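Local coordinates for SusD-like carbohydrate binding protein (Bacteroides vulgatus, PDB 3LEW), which probably binds carbohydrate at the bacterial outer membrane for nutrient uptake, as a member of the SusD family, at residues W323-F331 with R399-F407; L122-A133 with V173-A184. One frame throughout, in Å; residues are numbered along the deposited sequence. Where two conformers were deposited one is given.

Interaction 1: residues W323-F331 with R399-F407; sequences WMRNSKFRF and RKELWGEGF
Lys-328 reaches across to the end of helix 387-401, where its NZ meets three oxygens of 399-407. The backbones stay well apart, with Phe-329 CA 8.3 Å from Gly-404 CA, so side chains of 323-331 have to reach over, partly onto backbone oxygens. CG of Lys-328 is anti to the backbone N (chi1 -174°) and the rest of the chain is fully extended, which carries NZ to the helix end and the type II turn after it (Leu-402 to Glu-405). There it donates to Trp-403 O at 2.8 Å, in the carbonyl plane on a lone pair, and to the last helical carbonyl, Glu-401 O, at 3.1 Å, from above its plane. NZ forms a salt bridge with Glu-405 OE2 at 2.8 Å, on the anti side and somewhat out of the carboxylate plane; Arg-345 also binds this carboxylate. The tight part lies beside this grip. Asn-326 ND2 sits over one face of the Trp-403 indole, 3.3 Å from CE3, with amide and ring planes 50° apart. Phe-329 turns its CZ edge to Glu-405 CG at 3.8 Å, and a side chain at Gly-404 would clash with this ring. Asn-326 OD1 accepts from Lys-328 N in an Asx turn just where strand 321-326 ends. On its less closely packed side NZ meets water 1 at 3.0 Å, which donates to Lys-400 O; four oxygens thus share three ammonium hydrogens. A methionine in place of Lys-328 would probably leave the carbonyls of Glu-401 and Trp-403 without this donor and Glu-405 without its lysine. One buried ammonium joins loop to helix end by charge and hydrogen bonds, and the surrounding oxygens would be expected to stabilise its protonated form.

Interaction 2: residues L122-A133 with V173-A184; sequences LALRGFLYLHLA and VYAQSINDLEEA
Asp-180, its CG anti to the carbonyl carbon (chi1 -75°), and Arg-125, its chain bent at chi3 (78°), bring carboxylate and guanidinium together between two antiparallel helices. Helices 111-135 and 170-187 pack as neighbours in the mainly helical part of the SusD fold, whose family belongs to the TPR clan; their segment axes lie 7.7 Å apart, with directions 160° from parallel. Arg-125 grips side-on: NE reaches Asp-180 OD2 at 2.8 Å and NH2 reaches OD1 at 2.8 Å, both bonds nearly straight and in the guanidinium plane but meeting the carboxylate from above its plane. Gln-176 NE2 adds a weak bond to OD1, while Asn-98 on helix 81-103 takes Arg-125 NH1. The backbones come closest at Gly-126, whose CA is 4.1 Å from Ser-177 CA; a CB there would run into Leu-181. Ser-177 OG donates to Gly-126 O at 2.7 Å, on the face of that carbonyl opposite to the helical bond from Leu-130 N. Knobs-into-holes packing flanks the glycine: Asp-180 fits among Leu-122, Arg-125, Gly-126 and Tyr-129, and Tyr-129 among Val-173, Gln-176, Ser-177 and Asp-180. Gln-176 runs alongside the Tyr-129 ring, its CG over one face in a CH-pi contact, and the phenol OH bonds Tyr-152 O. At the far end Leu-130 CD1 touches the edge of the Tyr-174 ring at CE1, 3.7 Å away, and Ala-133 CB stands over its face, 3.5 Å from the ring centroid and almost exactly on the normal.

Interactions 1 and 2 lie on opposite sides of the chain's centre, their own centres 27 Å apart. Their nearest atoms stay about 8 Å apart, so neither touches the other. Along the chain they follow in series: the helix pair is complete before strand 321-326 begins. They represent two ways of building the interior: interaction 2 packs two antiparallel helix segments through a close glycine-serine approach with one ion pair beside it, whereas interaction 1 ties the loop after a strand to a helix end and its turn, mainly through one lysine. A pentaethylene glycol, probably from crystallisation, lies about 4 Å from the side chain of Glu-183 at the border of interaction 2; no binding role follows from it.

Interaction 1: residues W323-F331 with R399-F407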
# COMPACT_ATOMS: atom_id res chain seq x y z
N TRP A 323 20.76 6.66 12.31
CA TRP A 323 20.06 5.78 11.41
C TRP A 323 19.83 6.58 10.13
O TRP A 323 19.83 7.82 10.16
CB TRP A 323 18.71 5.37 11.99
CG TRP A 323 18.74 4.67 13.34
CD1 TRP A 323 19.22 5.16 14.51
CD2 TRP A 323 18.27 3.35 13.62
NE1 TRP A 323 19.08 4.24 15.50
CE2 TRP A 323 18.46 3.13 15.00
CE3 TRP A 323 17.64 2.36 12.86
CZ2 TRP A 323 18.12 1.93 15.63
CZ3 TRP A 323 17.28 1.15 13.50
CH2 TRP A 323 17.51 0.96 14.86
N MSE A 324 19.58 5.90 9.02
CA MSE A 324 19.30 6.59 7.77
C MSE A 324 17.81 6.98 7.77
O MSE A 324 16.95 6.12 7.90
CB MSE A 324 19.71 5.71 6.58
CG MSE A 324 19.51 6.36 5.17
SE MSE A 324 20.86 7.62 4.69
CE MSE A 324 22.29 6.36 4.45
N ARG A 325 17.55 8.27 7.66
CA ARG A 325 16.21 8.80 7.65
C ARG A 325 15.78 9.16 6.26
O ARG A 325 16.61 9.44 5.40
CB ARG A 325 16.14 10.09 8.50
CG ARG A 325 16.82 10.05 9.82
CD ARG A 325 16.29 8.97 10.74
NE ARG A 325 17.15 8.90 11.92
CZ ARG A 325 16.82 8.33 13.08
NH1 ARG A 325 15.66 7.71 13.24
NH2 ARG A 325 17.69 8.29 14.05
N ASN A 326 14.46 9.14 6.04
CA ASN A 326 13.86 9.69 4.85
C ASN A 326 12.99 10.89 5.26
O ASN A 326 12.08 10.74 6.07
CB ASN A 326 12.99 8.61 4.15
CG ASN A 326 12.71 8.93 2.70
OD1 ASN A 326 12.80 10.12 2.25
ND2 ASN A 326 12.38 7.88 1.93
N SER A 327 13.30 12.09 4.75
CA SER A 327 12.44 13.25 4.98
C SER A 327 11.08 13.14 4.25
O SER A 327 10.21 14.03 4.39
CB SER A 327 13.18 14.53 4.60
OG SER A 327 13.45 14.55 3.21
N LYS A 328 10.85 12.05 3.51
CA LYS A 328 9.65 11.93 2.65
C LYS A 328 8.34 12.22 3.38
O LYS A 328 7.54 13.06 2.92
CB LYS A 328 9.61 10.53 2.01
CG LYS A 328 8.52 10.32 0.99
CD LYS A 328 8.69 8.99 0.28
CE LYS A 328 7.57 8.74 -0.68
NZ LYS A 328 7.70 7.48 -1.46
N PHE A 329 8.11 11.52 4.49
CA PHE A 329 6.87 11.64 5.26
C PHE A 329 7.13 12.48 6.51
O PHE A 329 8.03 12.15 7.32
CB PHE A 329 6.35 10.30 5.70
CG PHE A 329 5.95 9.41 4.59
CD1 PHE A 329 4.69 9.49 4.08
CD2 PHE A 329 6.84 8.46 4.09
CE1 PHE A 329 4.28 8.65 3.03
CE2 PHE A 329 6.46 7.61 3.08
CZ PHE A 329 5.15 7.72 2.55
N ARG A 330 6.40 13.59 6.64
CA ARG A 330 6.42 14.37 7.85
C ARG A 330 5.04 14.79 8.28
O ARG A 330 4.22 15.05 7.46
CB ARG A 330 7.28 15.62 7.68
CG ARG A 330 8.67 15.31 7.19
CD ARG A 330 9.57 16.55 7.11
NE ARG A 330 9.04 17.70 6.36
CZ ARG A 330 9.11 17.82 5.03
NH1 ARG A 330 9.65 16.84 4.28
NH2 ARG A 330 8.64 18.90 4.45
N PHE A 331 4.79 14.86 9.58
CA PHE A 331 3.55 15.45 10.07
C PHE A 331 3.32 16.81 9.42
O PHE A 331 4.24 17.62 9.25
CB PHE A 331 3.61 15.65 11.61
CG PHE A 331 3.23 14.43 12.42
CD1 PHE A 331 1.90 14.14 12.66
CD2 PHE A 331 4.21 13.58 12.98
CE1 PHE A 331 1.55 13.04 13.41
CE2 PHE A 331 3.85 12.48 13.71
CZ PHE A 331 2.52 12.23 13.96
N ARG A 399 10.40 0.54 -6.07
CA ARG A 399 10.95 0.61 -4.72
C ARG A 399 11.45 2.01 -4.42
O ARG A 399 11.29 2.49 -3.29
CB ARG A 399 12.10 -0.41 -4.58
CG ARG A 399 11.55 -1.87 -4.56
CD ARG A 399 12.67 -2.85 -4.77
NE ARG A 399 13.70 -2.72 -3.75
CZ ARG A 399 14.90 -3.30 -3.85
NH1 ARG A 399 15.22 -4.04 -4.91
NH2 ARG A 399 15.80 -3.17 -2.89
N LYS A 400 12.03 2.64 -5.42
CA LYS A 400 12.63 3.97 -5.26
C LYS A 400 11.55 5.04 -5.12
O LYS A 400 11.62 5.87 -4.23
CB LYS A 400 13.54 4.29 -6.43
CG LYS A 400 14.82 3.46 -6.47
CD LYS A 400 15.48 3.57 -7.84
CE LYS A 400 16.00 5.02 -8.13
NZ LYS A 400 16.41 5.18 -9.58
N GLU A 401 10.57 5.00 -5.99
CA GLU A 401 9.52 6.05 -6.05
C GLU A 401 8.45 5.87 -4.99
O GLU A 401 7.88 6.86 -4.53
CB GLU A 401 8.90 6.07 -7.45
CG GLU A 401 7.68 7.03 -7.66
CD GLU A 401 7.99 8.51 -7.51
OE1 GLU A 401 9.18 8.89 -7.50
OE2 GLU A 401 7.03 9.31 -7.41
N LEU A 402 8.11 4.61 -4.68
CA LEU A 402 6.98 4.27 -3.79
C LEU A 402 7.40 3.86 -2.36
O LEU A 402 6.58 3.32 -1.61
CB LEU A 402 6.10 3.17 -4.41
CG LEU A 402 5.57 3.52 -5.81
CD1 LEU A 402 4.87 2.28 -6.45
CD2 LEU A 402 4.62 4.73 -5.80
N TRP A 403 8.64 4.13 -2.01
CA TRP A 403 9.18 3.78 -0.69
C TRP A 403 8.25 4.26 0.40
O TRP A 403 7.85 5.43 0.43
CB TRP A 403 10.57 4.41 -0.48
CG TRP A 403 11.23 3.98 0.81
CD1 TRP A 403 12.13 2.96 0.98
CD2 TRP A 403 11.00 4.53 2.14
NE1 TRP A 403 12.51 2.87 2.31
CE2 TRP A 403 11.81 3.82 3.04
CE3 TRP A 403 10.19 5.56 2.65
CZ2 TRP A 403 11.81 4.07 4.41
CZ3 TRP A 403 10.21 5.80 4.02
CH2 TRP A 403 11.02 5.07 4.86
N GLY A 404 7.88 3.38 1.31
CA GLY A 404 7.06 3.79 2.43
C GLY A 404 5.55 3.94 2.18
O GLY A 404 4.81 4.18 3.13
N GLU A 405 5.12 3.75 0.94
CA GLU A 405 3.70 3.93 0.58
C GLU A 405 2.87 2.65 0.56
O GLU A 405 1.69 2.70 0.26
CB GLU A 405 3.60 4.64 -0.77
CG GLU A 405 4.12 6.09 -0.68
CD GLU A 405 4.10 6.78 -2.02
OE1 GLU A 405 2.98 7.16 -2.52
OE2 GLU A 405 5.21 6.97 -2.54
N GLY A 406 3.48 1.52 0.91
CA GLY A 406 2.74 0.29 1.15
C GLY A 406 2.82 -0.84 0.14
O GLY A 406 1.96 -1.72 0.15
N PHE A 407 3.85 -0.86 -0.70
CA PHE A 407 3.92 -1.79 -1.81
C PHE A 407 5.02 -2.85 -1.68
O PHE A 407 5.02 -3.79 -2.48
CB PHE A 407 4.19 -1.03 -3.11
CG PHE A 407 3.11 -0.05 -3.49
CD1 PHE A 407 2.02 -0.45 -4.22
CD2 PHE A 407 3.20 1.28 -3.10
CE1 PHE A 407 1.02 0.46 -4.55
CE2 PHE A 407 2.21 2.21 -3.46
CZ PHE A 407 1.13 1.79 -4.21
O HOH W 1 10.30 7.88 -2.83

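Interaction 2: residues L122-A133 with V173-A184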
# COMPACT_ATOMS: atom_id res chain seq x y z
N LEU A 122 -19.41 -0.60 -5.53
CA LEU A 122 -18.71 -1.68 -6.25
C LEU A 122 -17.21 -1.46 -6.30
O LEU A 122 -16.44 -2.42 -6.16
CB LEU A 122 -19.27 -1.81 -7.69
CG LEU A 122 -20.65 -2.48 -7.85
CD1 LEU A 122 -21.27 -2.20 -9.26
CD2 LEU A 122 -20.57 -4.02 -7.57
N ALA A 123 -16.77 -0.21 -6.51
CA ALA A 123 -15.34 0.12 -6.62
C ALA A 123 -14.65 -0.12 -5.27
O ALA A 123 -13.58 -0.74 -5.23
CB ALA A 123 -15.14 1.58 -7.14
N LEU A 124 -15.28 0.32 -4.18
CA LEU A 124 -14.72 0.09 -2.83
C LEU A 124 -14.69 -1.41 -2.54
O LEU A 124 -13.69 -1.92 -2.01
CB LEU A 124 -15.50 0.84 -1.75
CG LEU A 124 -14.97 0.75 -0.29
CD1 LEU A 124 -13.51 1.15 -0.17
CD2 LEU A 124 -15.82 1.61 0.62
N ARG A 125 -15.76 -2.11 -2.88
CA ARG A 125 -15.77 -3.56 -2.67
C ARG A 125 -14.64 -4.22 -3.48
O ARG A 125 -13.88 -5.09 -2.97
CB ARG A 125 -17.12 -4.15 -3.01
CG ARG A 125 -17.23 -5.61 -2.60
CD ARG A 125 -18.61 -6.18 -2.90
NE ARG A 125 -18.80 -6.52 -4.32
CZ ARG A 125 -19.97 -6.94 -4.84
NH1 ARG A 125 -21.07 -7.01 -4.11
NH2 ARG A 125 -20.06 -7.25 -6.12
N GLY A 126 -14.50 -3.82 -4.75
CA GLY A 126 -13.42 -4.33 -5.58
C GLY A 126 -12.04 -4.07 -5.01
O GLY A 126 -11.13 -4.93 -5.07
N PHE A 127 -11.84 -2.87 -4.46
CA PHE A 127 -10.59 -2.51 -3.79
C PHE A 127 -10.26 -3.43 -2.61
O PHE A 127 -9.10 -3.81 -2.41
CB PHE A 127 -10.63 -1.07 -3.31
CG PHE A 127 -9.42 -0.62 -2.51
CD1 PHE A 127 -8.21 -0.34 -3.14
CD2 PHE A 127 -9.49 -0.44 -1.16
CE1 PHE A 127 -7.09 0.09 -2.42
CE2 PHE A 127 -8.36 -0.02 -0.46
CZ PHE A 127 -7.19 0.26 -1.10
N LEU A 128 -11.29 -3.80 -1.85
CA LEU A 128 -11.10 -4.64 -0.67
C LEU A 128 -10.84 -6.09 -1.11
O LEU A 128 -9.99 -6.78 -0.54
CB LEU A 128 -12.26 -4.51 0.32
CG LEU A 128 -12.35 -3.11 0.97
CD1 LEU A 128 -13.71 -2.96 1.73
CD2 LEU A 128 -11.10 -2.79 1.81
N TYR A 129 -11.48 -6.55 -2.17
CA TYR A 129 -11.11 -7.90 -2.73
C TYR A 129 -9.69 -7.89 -3.32
O TYR A 129 -8.98 -8.91 -3.28
CB TYR A 129 -12.14 -8.44 -3.70
CG TYR A 129 -13.37 -8.98 -3.00
CD1 TYR A 129 -13.28 -10.00 -2.06
CD2 TYR A 129 -14.64 -8.41 -3.22
CE1 TYR A 129 -14.38 -10.46 -1.36
CE2 TYR A 129 -15.77 -8.89 -2.54
CZ TYR A 129 -15.63 -9.89 -1.58
OH TYR A 129 -16.71 -10.36 -0.86
N LEU A 130 -9.24 -6.75 -3.86
CA LEU A 130 -7.85 -6.63 -4.33
C LEU A 130 -6.87 -6.78 -3.15
O LEU A 130 -5.83 -7.44 -3.25
CB LEU A 130 -7.60 -5.31 -5.04
CG LEU A 130 -6.17 -4.98 -5.47
CD1 LEU A 130 -5.68 -6.07 -6.44
CD2 LEU A 130 -6.09 -3.60 -6.14
N HIS A 131 -7.20 -6.17 -2.02
CA HIS A 131 -6.41 -6.37 -0.80
C HIS A 131 -6.28 -7.85 -0.41
O HIS A 131 -5.17 -8.37 -0.17
CB HIS A 131 -7.03 -5.61 0.36
CG HIS A 131 -6.33 -5.86 1.66
ND1 HIS A 131 -5.04 -5.45 1.92
CD2 HIS A 131 -6.76 -6.47 2.80
CE1 HIS A 131 -4.68 -5.83 3.14
NE2 HIS A 131 -5.72 -6.44 3.70
N LEU A 132 -7.42 -8.54 -0.39
CA LEU A 132 -7.44 -9.95 -0.04
C LEU A 132 -6.63 -10.76 -1.04
O LEU A 132 -5.73 -11.55 -0.63
CB LEU A 132 -8.88 -10.46 0.09
CG LEU A 132 -9.66 -9.91 1.30
CD1 LEU A 132 -11.21 -10.13 1.16
CD2 LEU A 132 -9.16 -10.49 2.63
N ALA A 133 -6.86 -10.55 -2.34
CA ALA A 133 -6.19 -11.32 -3.38
C ALA A 133 -4.67 -11.14 -3.36
O ALA A 133 -3.93 -12.09 -3.58
CB ALA A 133 -6.72 -10.92 -4.76
N VAL A 173 -10.75 -14.50 -6.57
CA VAL A 173 -10.82 -13.24 -5.83
C VAL A 173 -10.31 -12.11 -6.71
O VAL A 173 -10.91 -11.01 -6.74
CB VAL A 173 -10.12 -13.30 -4.48
CG1 VAL A 173 -10.16 -11.95 -3.78
CG2 VAL A 173 -10.78 -14.36 -3.59
N TYR A 174 -9.20 -12.35 -7.42
CA TYR A 174 -8.78 -11.35 -8.43
C TYR A 174 -9.90 -11.06 -9.46
O TYR A 174 -10.15 -9.90 -9.79
CB TYR A 174 -7.46 -11.74 -9.12
CG TYR A 174 -6.21 -11.27 -8.41
CD1 TYR A 174 -5.94 -9.91 -8.25
CD2 TYR A 174 -5.25 -12.18 -8.00
CE1 TYR A 174 -4.80 -9.46 -7.62
CE2 TYR A 174 -4.09 -11.75 -7.35
CZ TYR A 174 -3.87 -10.39 -7.20
OH TYR A 174 -2.73 -9.92 -6.59
N ALA A 175 -10.58 -12.09 -9.98
CA ALA A 175 -11.61 -11.91 -10.98
C ALA A 175 -12.79 -11.10 -10.40
O ALA A 175 -13.39 -10.28 -11.09
CB ALA A 175 -12.09 -13.28 -11.55
N GLN A 176 -13.11 -11.35 -9.13
CA GLN A 176 -14.17 -10.62 -8.43
C GLN A 176 -13.80 -9.15 -8.31
O GLN A 176 -14.61 -8.29 -8.62
CB GLN A 176 -14.40 -11.22 -7.02
CG GLN A 176 -15.53 -10.56 -6.21
CD GLN A 176 -16.88 -10.78 -6.86
OE1 GLN A 176 -17.23 -11.92 -7.20
NE2 GLN A 176 -17.65 -9.70 -7.05
N SER A 177 -12.57 -8.86 -7.94
CA SER A 177 -12.10 -7.47 -7.84
C SER A 177 -12.23 -6.74 -9.17
O SER A 177 -12.86 -5.66 -9.27
CB SER A 177 -10.65 -7.46 -7.37
OG SER A 177 -10.13 -6.15 -7.32
N ILE A 178 -11.67 -7.35 -10.21
CA ILE A 178 -11.68 -6.76 -11.54
C ILE A 178 -13.11 -6.59 -12.04
O ILE A 178 -13.46 -5.51 -12.55
CB ILE A 178 -10.81 -7.54 -12.49
CG1 ILE A 178 -9.33 -7.41 -12.09
CG2 ILE A 178 -10.98 -7.07 -13.95
CD1 ILE A 178 -8.42 -8.45 -12.76
N ASN A 179 -13.97 -7.60 -11.84
CA ASN A 179 -15.35 -7.47 -12.28
C ASN A 179 -16.12 -6.34 -11.60
O ASN A 179 -16.85 -5.59 -12.27
CB ASN A 179 -16.10 -8.76 -12.14
CG ASN A 179 -17.35 -8.79 -12.96
OD1 ASN A 179 -17.31 -8.84 -14.22
ND2 ASN A 179 -18.49 -8.78 -12.29
N ASP A 180 -15.96 -6.23 -10.28
CA ASP A 180 -16.58 -5.14 -9.52
C ASP A 180 -16.12 -3.79 -10.04
O ASP A 180 -16.93 -2.89 -10.21
CB ASP A 180 -16.20 -5.23 -8.02
CG ASP A 180 -16.93 -6.34 -7.26
OD1 ASP A 180 -17.86 -6.97 -7.85
OD2 ASP A 180 -16.55 -6.56 -6.06
N LEU A 181 -14.82 -3.65 -10.28
CA LEU A 181 -14.25 -2.39 -10.74
C LEU A 181 -14.66 -2.05 -12.21
O LEU A 181 -14.95 -0.88 -12.54
CB LEU A 181 -12.73 -2.44 -10.58
CG LEU A 181 -12.25 -2.32 -9.12
CD1 LEU A 181 -10.84 -2.92 -8.95
CD2 LEU A 181 -12.26 -0.88 -8.62
N GLU A 182 -14.81 -3.08 -13.06
CA GLU A 182 -15.24 -2.84 -14.43
C GLU A 182 -16.71 -2.44 -14.42
O GLU A 182 -17.12 -1.62 -15.23
CB GLU A 182 -15.01 -4.07 -15.35
CG GLU A 182 -13.52 -4.28 -15.63
CD GLU A 182 -13.23 -5.46 -16.50
OE1 GLU A 182 -14.04 -6.44 -16.50
OE2 GLU A 182 -12.21 -5.38 -17.23
N GLU A 183 -17.51 -3.04 -13.54
CA GLU A 183 -18.92 -2.62 -13.39
C GLU A 183 -19.03 -1.17 -12.89
O GLU A 183 -19.84 -0.39 -13.39
CB GLU A 183 -19.65 -3.54 -12.44
CG GLU A 183 -20.00 -4.82 -13.12
CD GLU A 183 -20.85 -5.80 -12.28
OE1 GLU A 183 -21.25 -5.47 -11.13
OE2 GLU A 183 -21.09 -6.94 -12.81
N ALA A 184 -18.18 -0.81 -11.92
CA ALA A 184 -18.08 0.57 -11.44
C ALA A 184 -17.69 1.55 -12.53
O ALA A 184 -18.22 2.67 -12.59
CB ALA A 184 -17.11 0.66 -10.28